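Local coordinates for ABC transporter substrate-binding protein (Rhizobium radiobacter, PDB 6TFX), which binds the opine mannopinic acid in the periplasm and probably delivers it to an ABC transporter for import into the bacterium, at residues M8-E13 and T25-T30; T16-H21 and F170-I175; R29-Y34 and V181-N186. All coordinates share one frame; numbering follows the deposited sequence.

Overall arrangement
All three contacts lie on the same side of the chain's centre and join helix 26-35 and the loop before it to one mixed sheet. Interaction 1 sets strand 5-10 and the loop after it against the first turn of the helix, beside the ligand; interaction 3, about 11 Å away between centres, packs the later part of that helix on strand 180-185. Interaction 2, about 7 Å from interaction 3 between centres, brings residues 16-21 to the neighbouring strand 170-176. Along the chain the N-terminal segments come first, and both partner strands follow some 150 residues later. The helix thus lies on the sheet with its N-terminus turned to the opine.

Interaction 1 of 3, residues M8-E13 and T25-T30; sequences MGVASE and TTSDRT. With N72 ((2~{R})-2-[[(3~{R},4~{R},5~{S})-3,4,5,6-tetrakis(oxidanyl)-2-oxidanylidene-hexyl]amino]pentanedioic acid), chain C.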
loop_
_atom_site.group_PDB
_atom_site.type_symbol
_atom_site.label_atom_id
_atom_site.label_comp_id
_atom_site.label_asym_id
_atom_site.label_seq_id
_atom_site.Cartn_x
_atom_site.Cartn_y
_atom_site.Cartn_z
ATOM N N MET A 8 5.401 7.457 18.646
ATOM C CA MET A 8 4.917 6.223 18.017
ATOM C C MET A 8 6.056 5.346 17.539
ATOM O O MET A 8 7.037 5.865 17.008
ATOM C CB MET A 8 3.911 6.493 16.906
ATOM C CG MET A 8 4.379 7.438 15.855
ATOM S SD MET A 8 3.002 7.938 14.762
ATOM C CE MET A 8 2.527 6.412 14.077
ATOM N N GLY A 9 5.923 4.039 17.757
ATOM C CA GLY A 9 6.944 3.069 17.383
ATOM C C GLY A 9 6.447 2.256 16.213
ATOM O O GLY A 9 5.341 1.716 16.274
ATOM N N VAL A 10 7.255 2.173 15.141
ATOM C CA VAL A 10 6.850 1.497 13.908
ATOM C C VAL A 10 7.813 0.415 13.493
ATOM O O VAL A 10 8.972 0.424 13.904
ATOM C CB VAL A 10 6.589 2.498 12.751
ATOM C CG1 VAL A 10 5.647 3.633 13.198
ATOM C CG2 VAL A 10 7.898 3.069 12.203
ATOM N N ALA A 11 7.320 -0.518 12.652
ATOM C CA ALA A 11 8.113 -1.638 12.138
ATOM C C ALA A 11 8.794 -1.174 10.858
ATOM O O ALA A 11 8.365 -1.489 9.745
ATOM C CB ALA A 11 7.222 -2.839 11.865
ATOM N N SER A 12 9.827 -0.387 11.028
ATOM C CA SER A 12 10.642 0.147 9.938
ATOM C C SER A 12 12.008 0.458 10.493
ATOM O O SER A 12 12.141 0.746 11.687
ATOM C CB SER A 12 10.028 1.428 9.380
ATOM O OG SER A 12 10.847 1.962 8.354
ATOM N N GLU A 13 13.020 0.422 9.629
ATOM C CA GLU A 13 14.395 0.716 10.009
ATOM C C GLU A 13 14.791 2.148 9.696
ATOM O O GLU A 13 15.685 2.670 10.370
ATOM C CB GLU A 13 15.380 -0.292 9.377
ATOM C CG GLU A 13 15.090 -1.731 9.813
ATOM C CD GLU A 13 16.147 -2.780 9.503
ATOM O OE1 GLU A 13 17.349 -2.467 9.671
ATOM O OE2 GLU A 13 15.780 -3.909 9.087
ATOM N N THR A 25 6.673 1.841 0.877
ATOM C CA THR A 25 6.583 1.036 2.095
ATOM C C THR A 25 5.486 1.623 2.991
ATOM O O THR A 25 5.201 2.831 2.919
ATOM C CB THR A 25 7.919 1.017 2.838
ATOM O OG1 THR A 25 8.174 2.323 3.334
ATOM C CG2 THR A 25 9.095 0.535 1.948
ATOM N N THR A 26 4.902 0.793 3.868
ATOM C CA THR A 26 3.864 1.331 4.766
ATOM C C THR A 26 4.423 2.525 5.568
ATOM O O THR A 26 3.724 3.539 5.725
ATOM C CB THR A 26 3.396 0.241 5.734
ATOM O OG1 THR A 26 2.672 -0.721 4.975
ATOM C CG2 THR A 26 2.466 0.792 6.816
ATOM N N SER A 27 5.667 2.412 6.069
ATOM C CA SER A 27 6.217 3.493 6.890
ATOM C C SER A 27 6.340 4.809 6.111
ATOM O O SER A 27 5.950 5.862 6.618
ATOM C CB SER A 27 7.560 3.102 7.483
ATOM O OG SER A 27 7.969 4.134 8.368
ATOM N N ASP A 28 6.865 4.752 4.881
ATOM C CA ASP A 28 6.995 5.994 4.091
ATOM C C ASP A 28 5.599 6.527 3.737
ATOM O O ASP A 28 5.362 7.732 3.837
ATOM C CB ASP A 28 7.819 5.754 2.822
ATOM C CG ASP A 28 9.331 5.637 3.004
ATOM O OD1 ASP A 28 9.837 5.900 4.141
ATOM O OD2 ASP A 28 10.019 5.300 2.015
ATOM N N ARG A 29 4.639 5.624 3.375
ATOM C CA ARG A 29 3.282 6.085 3.038
ATOM C C ARG A 29 2.597 6.723 4.268
ATOM O O ARG A 29 1.781 7.646 4.116
ATOM C CB ARG A 29 2.408 4.928 2.541
ATOM C CG ARG A 29 2.845 4.373 1.197
ATOM C CD ARG A 29 1.877 3.277 0.829
ATOM N NE ARG A 29 2.202 2.551 -0.401
ATOM C CZ ARG A 29 1.761 2.862 -1.617
ATOM N NH1 ARG A 29 1.057 3.976 -1.817
ATOM N NH2 ARG A 29 2.039 2.081 -2.647
ATOM N N THR A 30 2.882 6.181 5.474
ATOM C CA THR A 30 2.276 6.706 6.710
ATOM C C THR A 30 2.775 8.145 6.945
ATOM O O THR A 30 1.975 9.049 7.144
ATOM C CB THR A 30 2.606 5.822 7.909
ATOM O OG1 THR A 30 2.110 4.504 7.667
ATOM C CG2 THR A 30 1.979 6.359 9.215
HETATM O OAB N72 C . 2.351 -10.611 7.575
HETATM C CAF N72 C . 2.245 -9.935 6.307
HETATM C CAG N72 C . 2.976 -8.557 6.173
HETATM O OAC N72 C . 3.343 -8.006 7.397
HETATM C CAH N72 C . 2.299 -7.672 5.124
HETATM O OAM N72 C . 1.038 -7.945 4.644
HETATM C CAI N72 C . 2.038 -6.181 5.034
HETATM O OAD N72 C . 1.849 -5.630 6.319
HETATM C CAJ N72 C . 2.994 -5.489 4.095
HETATM O OAE N72 C . 3.529 -6.171 3.183
HETATM C CAK N72 C . 3.345 -3.988 4.301
HETATM N N N72 C . 2.796 -3.174 3.243
HETATM C CA N72 C . 3.617 -2.471 2.331
HETATM C C N72 C . 5.081 -2.806 2.275
HETATM O O N72 C . 5.770 -3.636 1.559
HETATM C CB N72 C . 2.904 -2.353 0.981
HETATM C CG N72 C . 3.728 -2.135 -0.289
HETATM C CD N72 C . 2.968 -1.380 -1.383
HETATM O OE1 N72 C . 2.065 -0.527 -1.104
HETATM O OE2 N72 C . 3.265 -1.606 -2.577
HETATM O OXT N72 C . 5.566 -2.004 3.095
#
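Ser12 and Ser27 bring the two backbones to 6.3 Å between their CA atoms, where the loop after strand 5-10 passes the first turn of helix 26-35. Ser12 CB lies 3.5 Å from Ser27 CB and just as close to Ser27 OG. No hydrogen bond joins the two hydroxyls. Ser27 OG instead pairs with Tyr201 on strand 198-203, while Ser12 OG takes a weak bond from the backbone N of Asp14. Val10 adds one methyl to this small, buried contact, its CG2 standing 4.0 Å from Ser27 OG. The side chain of Ser12 also lies about 3 Å from a bound magnesium ion at the nearest atoms.

On the helix side, Thr25 is the N-cap: its OG1 accepts from Asp28 N at 3.2 Å in a fairly straight bond, 164° at the hydrogen. One residue on, Thr26 N donates a hydrogen bond to OXT of the ligand at 3.0 Å, so a carboxylate meets the first turn, where the helix dipole would probably help to hold negative charge. The ligand's other carboxylate is met by Arg29, whose chain runs extended from CG to NE. Its guanidinium meets the ligand's OE1 obliquely, with NH2 at 3.0 Å and NE at 3.2 Å. Both bonds are weak, bent to 126° and 121°, and NE also reaches the backbone O of Thr24, while NH1 bonds Ser143. His367, His371 and Arg388 are among the residues completing the ligand's polar surroundings. Reading of a carboxylate by a helix N-terminus and an arginine marks this as part of the mannopinic acid pocket of a family 5 solute-binding protein.

Interaction 2 of 3, residues T16-H21 and F170-I175; sequences TTLDPH and FQVESI
Leu18 carries its CG anti to the carbonyl carbon (chi1 -60°), and its extended chi2 of 177° sends CD1 outward from the loop toward strand 170-176. There it meets Val172, whose chi1 of 171° leaves CG2 beside the backbone N and facing the loop. Leu18 CD1 and Val172 CG2 stand 4.0 Å apart, the two side chains crossing at a slant. The same leucine methyl reaches a second partner more loosely, Ile175 CD1 at 4.4 Å. One branch of Leu18 therefore serves both strand residues, and the contact is wholly apolar, with no hydrogen bond between the segments.

The strand reaches Leu18 from two residues three positions apart because its regular alternation is interrupted. Thr182 of strand 180-185 lies opposite two residues, Glu173 and Ser174, which makes a classic beta bulge in this antiparallel pair, and Val172 and Ile175, on either side of it in sequence, both point to the loop. Leu18 also packs on Leu31, and Val172 on Ile35, so helix 26-35 borders the contact as well.

Across from the strand, two successive turns shape the loop. Thr17 OG1 accepts from Asp19 N at 3.0 Å, making an ST turn, and Asp19 OD1 accepts from His21 N at 2.8 Å, making an Asx turn; this second donor sits above the carboxylate plane. The other carboxylate oxygen of Asp19 forms a salt bridge with Lys97, which also bonds His21 ND1. At the start of the loop, Thr16 N and Thr17 N both bond the carboxylate of Asp28 on helix 26-35.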
loop_
_atom_site.group_PDB
_atom_site.type_symbol
_atom_site.label_atom_id
_atom_site.label_comp_id
_atom_site.label_asym_id
_atom_site.label_seq_id
_atom_site.Cartn_x
_atom_site.Cartn_y
_atom_site.Cartn_z
ATOM N N THR A 16 12.915 6.033 3.515
ATOM C CA THR A 16 13.537 5.830 2.210
ATOM C C THR A 16 13.190 7.035 1.353
ATOM O O THR A 16 14.093 7.710 0.874
ATOM C CB THR A 16 13.142 4.499 1.573
ATOM O OG1 THR A 16 13.516 3.471 2.494
ATOM C CG2 THR A 16 13.845 4.270 0.229
ATOM N N THR A 17 11.886 7.319 1.171
ATOM C CA THR A 17 11.515 8.489 0.384
ATOM C C THR A 17 10.251 9.116 0.896
ATOM O O THR A 17 9.268 8.401 1.156
ATOM C CB THR A 17 11.419 8.201 -1.120
ATOM O OG1 THR A 17 10.884 9.359 -1.780
ATOM C CG2 THR A 17 10.550 6.991 -1.441
ATOM N N LEU A 18 10.276 10.446 1.021
ATOM C CA LEU A 18 9.089 11.193 1.412
ATOM C C LEU A 18 8.555 11.999 0.225
ATOM O O LEU A 18 7.705 12.876 0.400
ATOM C CB LEU A 18 9.296 12.021 2.706
ATOM C CG LEU A 18 9.671 11.182 3.952
ATOM C CD1 LEU A 18 9.932 12.067 5.162
ATOM C CD2 LEU A 18 8.610 10.135 4.256
ATOM N N ASP A 19 8.977 11.610 -1.025
ATOM C CA ASP A 19 8.360 12.159 -2.229
ATOM C C ASP A 19 7.118 11.270 -2.378
ATOM O O ASP A 19 7.245 10.043 -2.487
ATOM C CB ASP A 19 9.277 12.029 -3.461
ATOM C CG ASP A 19 8.632 12.398 -4.796
ATOM O OD1 ASP A 19 7.383 12.429 -4.872
ATOM O OD2 ASP A 19 9.373 12.615 -5.773
ATOM N N PRO A 20 5.895 11.833 -2.326
ATOM C CA PRO A 20 4.702 10.984 -2.375
ATOM C C PRO A 20 4.539 10.191 -3.657
ATOM O O PRO A 20 3.804 9.192 -3.666
ATOM C CB PRO A 20 3.547 11.986 -2.197
ATOM C CG PRO A 20 4.094 13.293 -2.617
ATOM C CD PRO A 20 5.536 13.263 -2.194
ATOM N N HIS A 21 5.213 10.635 -4.744
ATOM C CA HIS A 21 5.105 9.898 -6.010
ATOM C C HIS A 21 5.955 8.618 -6.023
ATOM O O HIS A 21 5.878 7.855 -6.994
ATOM C CB HIS A 21 5.443 10.786 -7.217
ATOM C CG HIS A 21 4.573 12.005 -7.308
ATOM N ND1 HIS A 21 5.111 13.260 -7.512
ATOM C CD2 HIS A 21 3.233 12.121 -7.177
ATOM C CE1 HIS A 21 4.085 14.099 -7.508
ATOM N NE2 HIS A 21 2.936 13.463 -7.323
ATOM N N PHE A 170 1.231 18.173 9.534
ATOM C CA PHE A 170 2.525 18.043 10.211
ATOM C C PHE A 170 3.651 18.202 9.218
ATOM O O PHE A 170 3.524 17.775 8.081
ATOM C CB PHE A 170 2.625 16.694 10.947
ATOM C CG PHE A 170 1.564 16.577 12.021
ATOM C CD1 PHE A 170 1.750 17.158 13.272
ATOM C CD2 PHE A 170 0.355 15.940 11.760
ATOM C CE1 PHE A 170 0.736 17.116 14.244
ATOM C CE2 PHE A 170 -0.647 15.876 12.741
ATOM C CZ PHE A 170 -0.461 16.488 13.962
ATOM N N GLN A 171 4.770 18.751 9.668
ATOM C CA GLN A 171 5.935 18.955 8.801
ATOM C C GLN A 171 7.116 18.241 9.376
ATOM O O GLN A 171 7.219 18.093 10.589
ATOM C CB GLN A 171 6.266 20.454 8.666
ATOM C CG GLN A 171 6.544 21.143 10.014
ATOM C CD GLN A 171 5.976 22.534 10.067
ATOM O OE1 GLN A 171 5.571 23.105 9.053
ATOM N NE2 GLN A 171 5.908 23.100 11.260
ATOM N N VAL A 172 8.055 17.852 8.515
ATOM C CA VAL A 172 9.256 17.189 8.985
ATOM C C VAL A 172 10.213 18.254 9.480
ATOM O O VAL A 172 10.659 19.088 8.688
ATOM C CB VAL A 172 9.885 16.284 7.902
ATOM C CG1 VAL A 172 11.260 15.764 8.333
ATOM C CG2 VAL A 172 8.953 15.130 7.560
ATOM N N GLU A 173 10.492 18.249 10.790
ATOM C CA GLU A 173 11.453 19.191 11.363
ATOM C C GLU A 173 12.880 18.653 11.159
ATOM O O GLU A 173 13.784 19.414 10.789
ATOM C CB GLU A 173 11.160 19.411 12.845
ATOM C CG GLU A 173 12.062 20.455 13.484
ATOM C CD GLU A 173 11.769 20.681 14.952
ATOM O OE1 GLU A 173 12.156 19.823 15.780
ATOM O OE2 GLU A 173 11.147 21.717 15.275
ATOM N N SER A 174 13.081 17.347 11.424
ATOM C CA SER A 174 14.377 16.684 11.281
ATOM C C SER A 174 14.229 15.170 11.178
ATOM O O SER A 174 13.225 14.597 11.638
ATOM C CB SER A 174 15.268 17.023 12.473
ATOM O OG SER A 174 14.710 16.585 13.702
ATOM N N ILE A 175 15.260 14.516 10.594
ATOM C CA ILE A 175 15.335 13.065 10.518
ATOM C C ILE A 175 16.621 12.682 11.237
ATOM O O ILE A 175 17.666 13.291 10.986
ATOM C CB ILE A 175 15.292 12.533 9.061
ATOM C CG1 ILE A 175 13.960 12.932 8.355
ATOM C CG2 ILE A 175 15.509 10.998 9.018
ATOM C CD1 ILE A 175 13.958 12.753 6.807
#

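Interaction 3 of 3, residues R29-Y34 and V181-N186; sequences RTLVSY and VTLTAN. With N72 ((2~{R})-2-[[(3~{R},4~{R},5~{S})-3,4,5,6-tetrakis(oxidanyl)-2-oxidanylidene-hexyl]amino]pentanedioic acid), chain C.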
loop_
_atom_site.group_PDB
_atom_site.type_symbol
_atom_site.label_atom_id
_atom_site.label_comp_id
_atom_site.label_asym_id
_atom_site.label_seq_id
_atom_site.Cartn_x
_atom_site.Cartn_y
_atom_site.Cartn_z
ATOM N N ARG A 29 4.639 5.624 3.375
ATOM C CA ARG A 29 3.282 6.085 3.038
ATOM C C ARG A 29 2.597 6.723 4.268
ATOM O O ARG A 29 1.781 7.646 4.116
ATOM C CB ARG A 29 2.408 4.928 2.541
ATOM C CG ARG A 29 2.845 4.373 1.197
ATOM C CD ARG A 29 1.877 3.277 0.829
ATOM N NE ARG A 29 2.202 2.551 -0.401
ATOM C CZ ARG A 29 1.761 2.862 -1.617
ATOM N NH1 ARG A 29 1.057 3.976 -1.817
ATOM N NH2 ARG A 29 2.039 2.081 -2.647
ATOM N N THR A 30 2.882 6.181 5.474
ATOM C CA THR A 30 2.276 6.706 6.710
ATOM C C THR A 30 2.775 8.145 6.945
ATOM O O THR A 30 1.975 9.049 7.144
ATOM C CB THR A 30 2.606 5.822 7.909
ATOM O OG1 THR A 30 2.110 4.504 7.667
ATOM C CG2 THR A 30 1.979 6.359 9.215
ATOM N N LEU A 31 4.098 8.356 6.878
ATOM C CA LEU A 31 4.663 9.690 7.057
ATOM C C LEU A 31 4.093 10.651 6.017
ATOM O O LEU A 31 3.668 11.744 6.370
ATOM C CB LEU A 31 6.189 9.610 6.951
ATOM C CG LEU A 31 6.843 8.971 8.181
ATOM C CD1 LEU A 31 8.332 8.630 7.908
ATOM C CD2 LEU A 31 6.769 9.896 9.391
ATOM N N VAL A 32 4.034 10.227 4.733
ATOM C CA VAL A 32 3.473 11.054 3.661
ATOM C C VAL A 32 2.030 11.488 3.990
ATOM O O VAL A 32 1.665 12.643 3.750
ATOM C CB VAL A 32 3.603 10.262 2.335
ATOM C CG1 VAL A 32 2.615 10.712 1.275
ATOM C CG2 VAL A 32 5.045 10.354 1.829
ATOM N N SER A 33 1.226 10.568 4.579
ATOM C CA SER A 33 -0.165 10.887 4.921
ATOM C C SER A 33 -0.291 11.941 6.025
ATOM O O SER A 33 -1.384 12.483 6.230
ATOM C CB SER A 33 -0.941 9.632 5.311
ATOM O OG SER A 33 -0.641 9.232 6.639
ATOM N N TYR A 34 0.806 12.209 6.755
ATOM C CA TYR A 34 0.757 13.235 7.826
ATOM C C TYR A 34 1.250 14.593 7.297
ATOM O O TYR A 34 0.914 15.633 7.862
ATOM C CB TYR A 34 1.680 12.836 8.989
ATOM C CG TYR A 34 1.329 11.536 9.705
ATOM C CD1 TYR A 34 0.177 10.821 9.381
ATOM C CD2 TYR A 34 2.214 10.959 10.609
ATOM C CE1 TYR A 34 -0.119 9.602 9.991
ATOM C CE2 TYR A 34 1.921 9.752 11.240
ATOM C CZ TYR A 34 0.749 9.079 10.939
ATOM O OH TYR A 34 0.515 7.860 11.550
ATOM N N VAL A 181 11.944 10.175 13.056
ATOM C CA VAL A 181 11.565 11.370 12.327
ATOM C C VAL A 181 10.856 12.246 13.347
ATOM O O VAL A 181 9.975 11.759 14.071
ATOM C CB VAL A 181 10.646 11.104 11.113
ATOM C CG1 VAL A 181 10.319 12.402 10.389
ATOM C CG2 VAL A 181 11.280 10.110 10.161
ATOM N N THR A 182 11.236 13.533 13.409
ATOM C CA THR A 182 10.573 14.477 14.284
ATOM C C THR A 182 9.690 15.318 13.417
ATOM O O THR A 182 10.178 16.020 12.513
ATOM C CB THR A 182 11.576 15.373 15.060
ATOM O OG1 THR A 182 12.466 14.532 15.792
ATOM C CG2 THR A 182 10.863 16.340 16.043
ATOM N N LEU A 183 8.378 15.241 13.664
ATOM C CA LEU A 183 7.420 16.084 12.955
ATOM C C LEU A 183 6.854 17.116 13.921
ATOM O O LEU A 183 6.708 16.837 15.118
ATOM C CB LEU A 183 6.275 15.265 12.349
ATOM C CG LEU A 183 6.689 14.179 11.328
ATOM C CD1 LEU A 183 6.864 12.836 12.017
ATOM C CD2 LEU A 183 5.666 14.076 10.217
ATOM N N THR A 184 6.568 18.322 13.416
ATOM C CA THR A 184 5.982 19.353 14.255
ATOM C C THR A 184 4.688 19.825 13.601
ATOM O O THR A 184 4.519 19.703 12.389
ATOM C CB THR A 184 6.961 20.512 14.481
ATOM O OG1 THR A 184 7.312 21.060 13.216
ATOM C CG2 THR A 184 8.207 20.087 15.230
ATOM N N ALA A 185 3.776 20.372 14.409
ATOM C CA ALA A 185 2.498 20.855 13.892
ATOM C C ALA A 185 2.725 21.985 12.908
ATOM O O ALA A 185 3.560 22.860 13.152
ATOM C CB ALA A 185 1.636 21.351 15.040
ATOM N N ASN A 186 1.981 21.961 11.793
ATOM C CA ASN A 186 1.982 23.034 10.826
ATOM C C ASN A 186 1.021 24.085 11.421
ATOM O O ASN A 186 -0.204 23.938 11.328
ATOM C CB ASN A 186 1.522 22.529 9.465
ATOM C CG ASN A 186 1.210 23.609 8.448
ATOM O OD1 ASN A 186 1.474 24.806 8.653
ATOM N ND2 ASN A 186 0.646 23.204 7.317
HETATM O OAB N72 C . 2.351 -10.611 7.575
HETATM C CAF N72 C . 2.245 -9.935 6.307
HETATM C CAG N72 C . 2.976 -8.557 6.173
HETATM O OAC N72 C . 3.343 -8.006 7.397
HETATM C CAH N72 C . 2.299 -7.672 5.124
HETATM O OAM N72 C . 1.038 -7.945 4.644
HETATM C CAI N72 C . 2.038 -6.181 5.034
HETATM O OAD N72 C . 1.849 -5.630 6.319
HETATM C CAJ N72 C . 2.994 -5.489 4.095
HETATM O OAE N72 C . 3.529 -6.171 3.183
HETATM C CAK N72 C . 3.345 -3.988 4.301
HETATM N N N72 C . 2.796 -3.174 3.243
HETATM C CA N72 C . 3.617 -2.471 2.331
HETATM C C N72 C . 5.081 -2.806 2.275
HETATM O O N72 C . 5.770 -3.636 1.559
HETATM C CB N72 C . 2.904 -2.353 0.981
HETATM C CG N72 C . 3.728 -2.135 -0.289
HETATM C CD N72 C . 2.968 -1.380 -1.383
HETATM O OE1 N72 C . 2.065 -0.527 -1.104
HETATM O OE2 N72 C . 3.265 -1.606 -2.577
HETATM O OXT N72 C . 5.566 -2.004 3.095
#
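Helix-on-sheet packing brings Leu31 of helix 26-35 against Val181 and Leu183 of strand 180-185. The short helix and strand axes run nearly parallel, 18° apart, at a closest approach of 11.2 Å. Leu31 divides its two methyls between the strand residues: CD1 lies 4.0 Å from Val181 CG2, and CD2 lies 3.9 Å from Leu183 CD1. Leu183 uses its other branch for the next helix turn, where its CD2 touches Tyr34 CB at 4.4 Å. Its chi2, at 94°, lies off the usual staggered values in the orientation that sets CD1 by Leu31 and CD2 by Tyr34.

Val181 and Leu183, two positions apart on the strand, present the same face to the helix, while Leu31 and Tyr34 are spaced by about one helical turn. This is the layered alpha/beta packing of periplasmic binding proteins, with the face of a sheet covered by a helix. All four touching residues are buried, and Tyr201 of strand 198-203 also packs on Leu31.

Tyr34 meets the strand through CB, and its ring reaches on to Pro484, whose O is bonded by the tyrosine OH. Thr30 O sits 3.4 Å above one face of that ring, offset toward the rim, and also accepts from Ser33 OG at 2.7 Å, in the carbonyl plane on a lone pair.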